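Local coordinates for protein indole-3-pyruvate decarboxylase (Azospirillum brasilense, PDB 2NXW) that catalyses the decarboxylation of indole-3-pyruvate to indole-3-acetaldehyde, a step of auxin biosynthesis, using thiamine diphosphate and a metal ion, at residues Asp370-Ala382 with Glu537-Leu549. Sequence-based numbering, arbitrary orientation.
Sequences DGEPIAPMDIARA and EAMIPRGVLSDTL
Pro376, in the first turn of helix 376-388, drives its ring into a hollow that Ile540, Val544 and Ser546 form as the chain leaves strand 534-539 for helix 547-558. Its CD lies 3.7 Å from Val544 CG1, while its CB rests near the backbone N of Ser546. Val544 is a knob in turn: CG1, set anti to the backbone N (chi1 -176°), sits over the notch between that ring and Ala375 and touches both, pressing tightly on Ala375 CB at 3.5 Å. On the inner side, Ile379 CD1 settles between Ala538 CB and Ile540 CD1, 4.0 Å from the latter, and Leu519 of helix 516-528 also packs on Ile379. The Ile374 carbonyl O nestles against Ile540 CG2 and Pro541 CD.

Met377 finishes the fit. Its chain crosses the Asp547 side chain at about a right angle. The turn at chi2 (-48°) carries SD to the first turn of helix 547-558, where Asp547 N donates a weak but nearly straight hydrogen bond to it (3.4 Å, 175°); a further bend at chi3 lays CE 3.5 Å from Asp547 OD2. Cut back to an alanine, this side chain would probably leave Asp547 N without its sulfur acceptor and open a gap beside the carboxylate.

Two waters bridge the backbones: one links Ile374 N to Met539 O, the other Met377 N to Leu545 O, 2.8 Å from the second water. Ser546 caps its own helix, OG accepting from Leu549 N, and its hydroxyl also bonds Asp402. Just beyond the C-terminal end of strand 534-539, in a parallel sheet and close to the magnesium ligand Asn476, the contact thus illustrates a general principle: apolar shapes interlock, water joins backbone N-H and C=O groups across them, and the direct polar link is a single weak N-H...S bond.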
ATOM      1  N   ASP A 370      33.886   6.648  47.071  1.00 19.41           N
ATOM      2  CA  ASP A 370      34.599   7.876  47.403  1.00 19.61           C
ATOM      3  C   ASP A 370      33.921   9.143  46.894  1.00 19.53           C
ATOM      4  O   ASP A 370      32.744   9.135  46.532  1.00 18.28           O
ATOM      5  CB  ASP A 370      36.020   7.802  46.841  1.00 21.09           C
ATOM      6  CG  ASP A 370      36.033   7.552  45.352  1.00 21.36           C
ATOM      7  OD1 ASP A 370      35.055   7.963  44.685  1.00 19.60           O
ATOM      8  OD2 ASP A 370      37.017   6.961  44.848  1.00 23.20           O
ATOM      9  N   GLY A 371      34.674  10.237  46.845  1.00 18.87           N
ATOM     10  CA  GLY A 371      34.118  11.502  46.407  1.00 17.86           C
ATOM     11  C   GLY A 371      34.061  11.774  44.914  1.00 17.18           C
ATOM     12  O   GLY A 371      33.702  12.878  44.507  1.00 18.75           O
ATOM     13  N   GLU A 372      34.400  10.785  44.092  1.00 17.91           N
ATOM     14  CA  GLU A 372      34.363  10.969  42.646  1.00 17.49           C
ATOM     15  C   GLU A 372      32.937  10.920  42.105  1.00 18.57           C
ATOM     16  O   GLU A 372      32.043  10.345  42.736  1.00 17.84           O
ATOM     17  CB  GLU A 372      35.171   9.874  41.946  1.00 18.57           C
ATOM     18  CG  GLU A 372      36.670   9.913  42.196  1.00 19.22           C
ATOM     19  CD  GLU A 372      37.311  11.213  41.740  1.00 20.31           C
ATOM     20  OE1 GLU A 372      36.892  11.770  40.700  1.00 19.06           O
ATOM     21  OE2 GLU A 372      38.253  11.664  42.421  1.00 19.69           O
ATOM     22  N   PRO A 373      32.701  11.533  40.936  1.00 17.69           N
ATOM     23  CA  PRO A 373      31.361  11.514  40.350  1.00 17.85           C
ATOM     24  C   PRO A 373      30.987  10.086  39.952  1.00 16.05           C
ATOM     25  O   PRO A 373      31.829   9.190  39.902  1.00 17.37           O
ATOM     26  CB  PRO A 373      31.481  12.460  39.153  1.00 20.05           C
ATOM     27  CG  PRO A 373      32.951  12.432  38.823  1.00 21.88           C
ATOM     28  CD  PRO A 373      33.592  12.432  40.181  1.00 19.00           C
ATOM     29  N   ILE A 374      29.707   9.886  39.675  1.00 15.19           N
ATOM     30  CA  ILE A 374      29.196   8.574  39.313  1.00 14.75           C
ATOM     31  C   ILE A 374      29.198   8.318  37.813  1.00 14.66           C
ATOM     32  O   ILE A 374      28.817   9.185  37.026  1.00 16.88           O
ATOM     33  CB  ILE A 374      27.754   8.438  39.824  1.00 13.77           C
ATOM     34  CG1 ILE A 374      27.735   8.573  41.345  1.00 14.11           C
ATOM     35  CG2 ILE A 374      27.144   7.094  39.400  1.00 12.12           C
ATOM     36  CD1 ILE A 374      26.356   8.956  41.872  1.00 15.23           C
ATOM     37  N   ALA A 375      29.621   7.116  37.433  1.00 14.47           N
ATOM     38  CA  ALA A 375      29.600   6.692  36.041  1.00 14.53           C
ATOM     39  C   ALA A 375      28.663   5.480  36.007  1.00 14.89           C
ATOM     40  O   ALA A 375      28.443   4.836  37.033  1.00 14.56           O
ATOM     41  CB  ALA A 375      31.000   6.295  35.572  1.00 14.81           C
ATOM     42  N   PRO A 376      28.093   5.161  34.839  1.00 14.28           N
ATOM     43  CA  PRO A 376      27.196   4.003  34.773  1.00 14.06           C
ATOM     44  C   PRO A 376      27.816   2.718  35.341  1.00 14.16           C
ATOM     45  O   PRO A 376      27.140   1.942  36.022  1.00 13.99           O
ATOM     46  CB  PRO A 376      26.894   3.891  33.282  1.00 13.04           C
ATOM     47  CG  PRO A 376      26.865   5.328  32.851  1.00 14.53           C
ATOM     48  CD  PRO A 376      28.075   5.914  33.566  1.00 14.00           C
ATOM     49  N   MET A 377      29.098   2.472  35.080  1.00 14.49           N
ATOM     50  CA  MET A 377      29.704   1.250  35.599  1.00 14.36           C
ATOM     51  C   MET A 377      29.762   1.212  37.127  1.00 14.79           C
ATOM     52  O   MET A 377      29.812   0.130  37.719  1.00 14.97           O
ATOM     53  CB  MET A 377      31.102   1.034  35.012  1.00 15.49           C
ATOM     54  CG  MET A 377      31.103   0.770  33.508  1.00 14.55           C
ATOM     55  SD  MET A 377      29.919  -0.481  32.947  1.00 16.97           S
ATOM     56  CE  MET A 377      30.722  -1.983  33.472  1.00 19.85           C
ATOM     57  N   ASP A 378      29.762   2.380  37.761  1.00 13.89           N
ATOM     58  CA  ASP A 378      29.775   2.429  39.217  1.00 14.49           C
ATOM     59  C   ASP A 378      28.427   1.942  39.732  1.00 14.33           C
ATOM     60  O   ASP A 378      28.349   1.307  40.788  1.00 13.69           O
ATOM     61  CB  ASP A 378      30.039   3.845  39.709  1.00 15.03           C
ATOM     62  CG  ASP A 378      31.421   4.330  39.331  1.00 16.57           C
ATOM     63  OD1 ASP A 378      32.386   3.574  39.562  1.00 18.47           O
ATOM     64  OD2 ASP A 378      31.532   5.461  38.814  1.00 17.62           O
ATOM     65  N   ILE A 379      27.363   2.242  38.994  1.00 13.07           N
ATOM     66  CA  ILE A 379      26.038   1.795  39.403  1.00 13.57           C
ATOM     67  C   ILE A 379      25.987   0.271  39.283  1.00 13.89           C
ATOM     68  O   ILE A 379      25.464  -0.407  40.164  1.00 13.28           O
ATOM     69  CB  ILE A 379      24.947   2.475  38.551  1.00 12.27           C
ATOM     70  CG1 ILE A 379      24.982   3.985  38.803  1.00 12.57           C
ATOM     71  CG2 ILE A 379      23.562   1.908  38.920  1.00 13.61           C
ATOM     72  CD1 ILE A 379      24.063   4.781  37.876  1.00 13.38           C
ATOM     73  N   ALA A 380      26.564  -0.285  38.218  1.00 13.08           N
ATOM     74  CA  ALA A 380      26.593  -1.734  38.074  1.00 14.39           C
ATOM     75  C   ALA A 380      27.408  -2.347  39.223  1.00 14.67           C
ATOM     76  O   ALA A 380      27.004  -3.350  39.810  1.00 14.63           O
ATOM     77  CB  ALA A 380      27.197  -2.127  36.722  1.00 14.53           C
ATOM     78  N   ARG A 381      28.548  -1.748  39.557  1.00 15.48           N
ATOM     79  CA  ARG A 381      29.359  -2.287  40.646  1.00 16.01           C
ATOM     80  C   ARG A 381      28.620  -2.217  41.975  1.00 15.81           C
ATOM     81  O   ARG A 381      28.728  -3.137  42.787  1.00 16.45           O
ATOM     82  CB  ARG A 381      30.696  -1.542  40.774  1.00 16.53           C
ATOM     83  CG  ARG A 381      31.682  -1.830  39.653  1.00 18.98           C
ATOM     84  CD  ARG A 381      32.949  -0.981  39.807  1.00 22.07           C
ATOM     85  NE  ARG A 381      33.556  -0.681  38.512  1.00 30.68           N
ATOM     86  CZ  ARG A 381      34.200  -1.565  37.757  1.00 31.25           C
ATOM     87  NH1 ARG A 381      34.343  -2.820  38.164  1.00 32.89           N
ATOM     88  NH2 ARG A 381      34.681  -1.199  36.578  1.00 34.62           N
ATOM     89  N   ALA A 382      27.862  -1.144  42.199  1.00 14.69           N
ATOM     90  CA  ALA A 382      27.144  -1.008  43.471  1.00 15.01           C
ATOM     91  C   ALA A 382      26.131  -2.129  43.636  1.00 15.16           C
ATOM     92  O   ALA A 382      26.034  -2.753  44.695  1.00 15.70           O
ATOM     93  CB  ALA A 382      26.448   0.344  43.546  1.00 15.34           C
ATOM     94  N   GLU A 537      18.252   9.046  42.495  1.00 10.80           N
ATOM     95  CA  GLU A 537      18.548   9.874  41.330  1.00 10.92           C
ATOM     96  C   GLU A 537      20.061  10.042  41.272  1.00 10.20           C
ATOM     97  O   GLU A 537      20.633  10.847  42.020  1.00 12.42           O
ATOM     98  CB  GLU A 537      17.850  11.228  41.470  1.00 11.70           C
ATOM     99  CG  GLU A 537      18.111  12.146  40.291  1.00 12.86           C
ATOM    100  CD  GLU A 537      17.581  13.543  40.499  1.00 13.04           C
ATOM    101  OE1 GLU A 537      17.360  13.954  41.663  1.00 11.72           O
ATOM    102  OE2 GLU A 537      17.401  14.246  39.482  1.00 14.57           O
ATOM    103  N   ALA A 538      20.695   9.286  40.381  1.00 10.85           N
ATOM    104  CA  ALA A 538      22.149   9.308  40.246  1.00 10.75           C
ATOM    105  C   ALA A 538      22.575  10.302  39.190  1.00 12.15           C
ATOM    106  O   ALA A 538      22.282  10.111  38.011  1.00 12.95           O
ATOM    107  CB  ALA A 538      22.659   7.920  39.884  1.00 12.26           C
ATOM    108  N   MET A 539      23.257  11.364  39.613  1.00 11.26           N
ATOM    109  CA  MET A 539      23.733  12.372  38.669  1.00 11.84           C
ATOM    110  C   MET A 539      24.967  11.816  37.953  1.00 12.13           C
ATOM    111  O   MET A 539      25.902  11.328  38.582  1.00 13.44           O
ATOM    112  CB  MET A 539      24.076  13.665  39.409  1.00 11.07           C
ATOM    113  CG  MET A 539      22.951  14.175  40.319  1.00 12.54           C
ATOM    114  SD  MET A 539      21.325  14.275  39.476  1.00 12.85           S
ATOM    115  CE  MET A 539      21.634  15.650  38.355  1.00 15.44           C
ATOM    116  N   ILE A 540      24.952  11.878  36.628  1.00 11.19           N
ATOM    117  CA  ILE A 540      26.044  11.355  35.813  1.00 12.41           C
ATOM    118  C   ILE A 540      26.435  12.410  34.786  1.00 12.11           C
ATOM    119  O   ILE A 540      25.568  13.027  34.181  1.00 12.72           O
ATOM    120  CB  ILE A 540      25.579  10.094  35.049  1.00 12.32           C
ATOM    121  CG1 ILE A 540      25.116   9.031  36.042  1.00 14.45           C
ATOM    122  CG2 ILE A 540      26.702   9.553  34.151  1.00 12.63           C
ATOM    123  CD1 ILE A 540      24.461   7.812  35.371  1.00 14.43           C
ATOM    124  N   PRO A 541      27.743  12.640  34.587  1.00 12.76           N
ATOM    125  CA  PRO A 541      28.115  13.652  33.592  1.00 13.36           C
ATOM    126  C   PRO A 541      27.817  13.192  32.158  1.00 12.81           C
ATOM    127  O   PRO A 541      27.766  11.993  31.868  1.00 14.26           O
ATOM    128  CB  PRO A 541      29.628  13.816  33.793  1.00 14.76           C
ATOM    129  CG  PRO A 541      29.883  13.316  35.183  1.00 15.33           C
ATOM    130  CD  PRO A 541      28.924  12.152  35.325  1.00 14.01           C
ATOM    131  N   ARG A 542      27.611  14.155  31.266  1.00 13.49           N
ATOM    132  CA  ARG A 542      27.412  13.831  29.863  1.00 12.88           C
ATOM    133  C   ARG A 542      28.743  13.288  29.340  1.00 14.23           C
ATOM    134  O   ARG A 542      29.821  13.661  29.841  1.00 14.15           O
ATOM    135  CB  ARG A 542      27.026  15.080  29.078  1.00 13.19           C
ATOM    136  CG  ARG A 542      25.668  15.616  29.449  1.00 12.55           C
ATOM    137  CD  ARG A 542      25.419  16.937  28.776  1.00 13.49           C
ATOM    138  NE  ARG A 542      24.149  17.520  29.188  1.00 14.14           N
ATOM    139  CZ  ARG A 542      23.864  18.813  29.104  1.00 15.39           C
ATOM    140  NH1 ARG A 542      24.762  19.661  28.611  1.00 16.04           N
ATOM    141  NH2 ARG A 542      22.706  19.268  29.545  1.00 14.17           N
ATOM    142  N   GLY A 543      28.676  12.401  28.356  1.00 13.56           N
ATOM    143  CA  GLY A 543      29.893  11.840  27.788  1.00 16.08           C
ATOM    144  C   GLY A 543      30.424  10.616  28.519  1.00 16.99           C
ATOM    145  O   GLY A 543      31.402  10.005  28.082  1.00 20.49           O
ATOM    146  N   VAL A 544      29.788  10.247  29.629  1.00 15.00           N
ATOM    147  CA  VAL A 544      30.224   9.094  30.416  1.00 13.84           C
ATOM    148  C   VAL A 544      29.239   7.969  30.149  1.00 14.09           C
ATOM    149  O   VAL A 544      28.058   8.078  30.475  1.00 14.59           O
ATOM    150  CB  VAL A 544      30.264   9.460  31.909  1.00 14.43           C
ATOM    151  CG1 VAL A 544      30.808   8.295  32.731  1.00 16.61           C
ATOM    152  CG2 VAL A 544      31.160  10.699  32.098  1.00 16.04           C
ATOM    153  N   LEU A 545      29.742   6.897  29.550  1.00 13.28           N
ATOM    154  CA  LEU A 545      28.918   5.764  29.136  1.00 12.97           C
ATOM    155  C   LEU A 545      29.282   4.442  29.782  1.00 13.23           C
ATOM    156  O   LEU A 545      30.395   4.254  30.266  1.00 13.98           O
ATOM    157  CB  LEU A 545      29.058   5.580  27.619  1.00 14.15           C
ATOM    158  CG  LEU A 545      29.029   6.849  26.774  1.00 13.12           C
ATOM    159  CD1 LEU A 545      29.296   6.506  25.315  1.00 16.18           C
ATOM    160  CD2 LEU A 545      27.678   7.531  26.929  1.00 14.68           C
ATOM    161  N   SER A 546      28.333   3.515  29.761  1.00 13.38           N
ATOM    162  CA  SER A 546      28.587   2.171  30.265  1.00 12.52           C
ATOM    163  C   SER A 546      29.596   1.531  29.304  1.00 13.59           C
ATOM    164  O   SER A 546      29.738   1.980  28.165  1.00 13.70           O
ATOM    165  CB  SER A 546      27.304   1.334  30.245  1.00 12.14           C
ATOM    166  OG  SER A 546      26.861   1.099  28.916  1.00 13.74           O
ATOM    167  N   ASP A 547      30.287   0.486  29.740  1.00 13.21           N
ATOM    168  CA  ASP A 547      31.250  -0.162  28.845  1.00 15.25           C
ATOM    169  C   ASP A 547      30.551  -0.772  27.622  1.00 15.46           C
ATOM    170  O   ASP A 547      31.082  -0.750  26.499  1.00 15.67           O
ATOM    171  CB  ASP A 547      32.022  -1.259  29.581  1.00 16.17           C
ATOM    172  CG  ASP A 547      32.963  -0.714  30.647  1.00 16.21           C
ATOM    173  OD1 ASP A 547      33.183   0.514  30.721  1.00 19.02           O
ATOM    174  OD2 ASP A 547      33.500  -1.536  31.414  1.00 21.97           O
ATOM    175  N   THR A 548      29.359  -1.325  27.822  1.00 13.97           N
ATOM    176  CA  THR A 548      28.651  -1.935  26.708  1.00 14.22           C
ATOM    177  C   THR A 548      28.204  -0.890  25.683  1.00 13.62           C
ATOM    178  O   THR A 548      28.289  -1.130  24.475  1.00 14.52           O
ATOM    179  CB  THR A 548      27.448  -2.760  27.226  1.00 13.91           C
ATOM    180  OG1 THR A 548      27.928  -3.716  28.182  1.00 17.07           O
ATOM    181  CG2 THR A 548      26.752  -3.489  26.089  1.00 16.87           C
ATOM    182  N   LEU A 549      27.741   0.273  26.141  1.00 13.29           N
ATOM    183  CA  LEU A 549      27.335   1.292  25.183  1.00 13.64           C
ATOM    184  C   LEU A 549      28.582   1.817  24.476  1.00 14.83           C
ATOM    185  O   LEU A 549      28.544   2.079  23.281  1.00 14.68           O
ATOM    186  CB  LEU A 549      26.579   2.442  25.868  1.00 14.14           C
ATOM    187  CG  LEU A 549      26.160   3.586  24.926  1.00 14.35           C
ATOM    188  CD1 LEU A 549      25.326   3.045  23.761  1.00 14.62           C
ATOM    189  CD2 LEU A 549      25.372   4.623  25.711  1.00 14.91           C
TER
HETATM  190  O   HOH W   1      28.159  12.301  39.609  1.00 20.05           O
HETATM  191  O   HOH W   2      30.694   3.934  32.997  1.00 15.42           O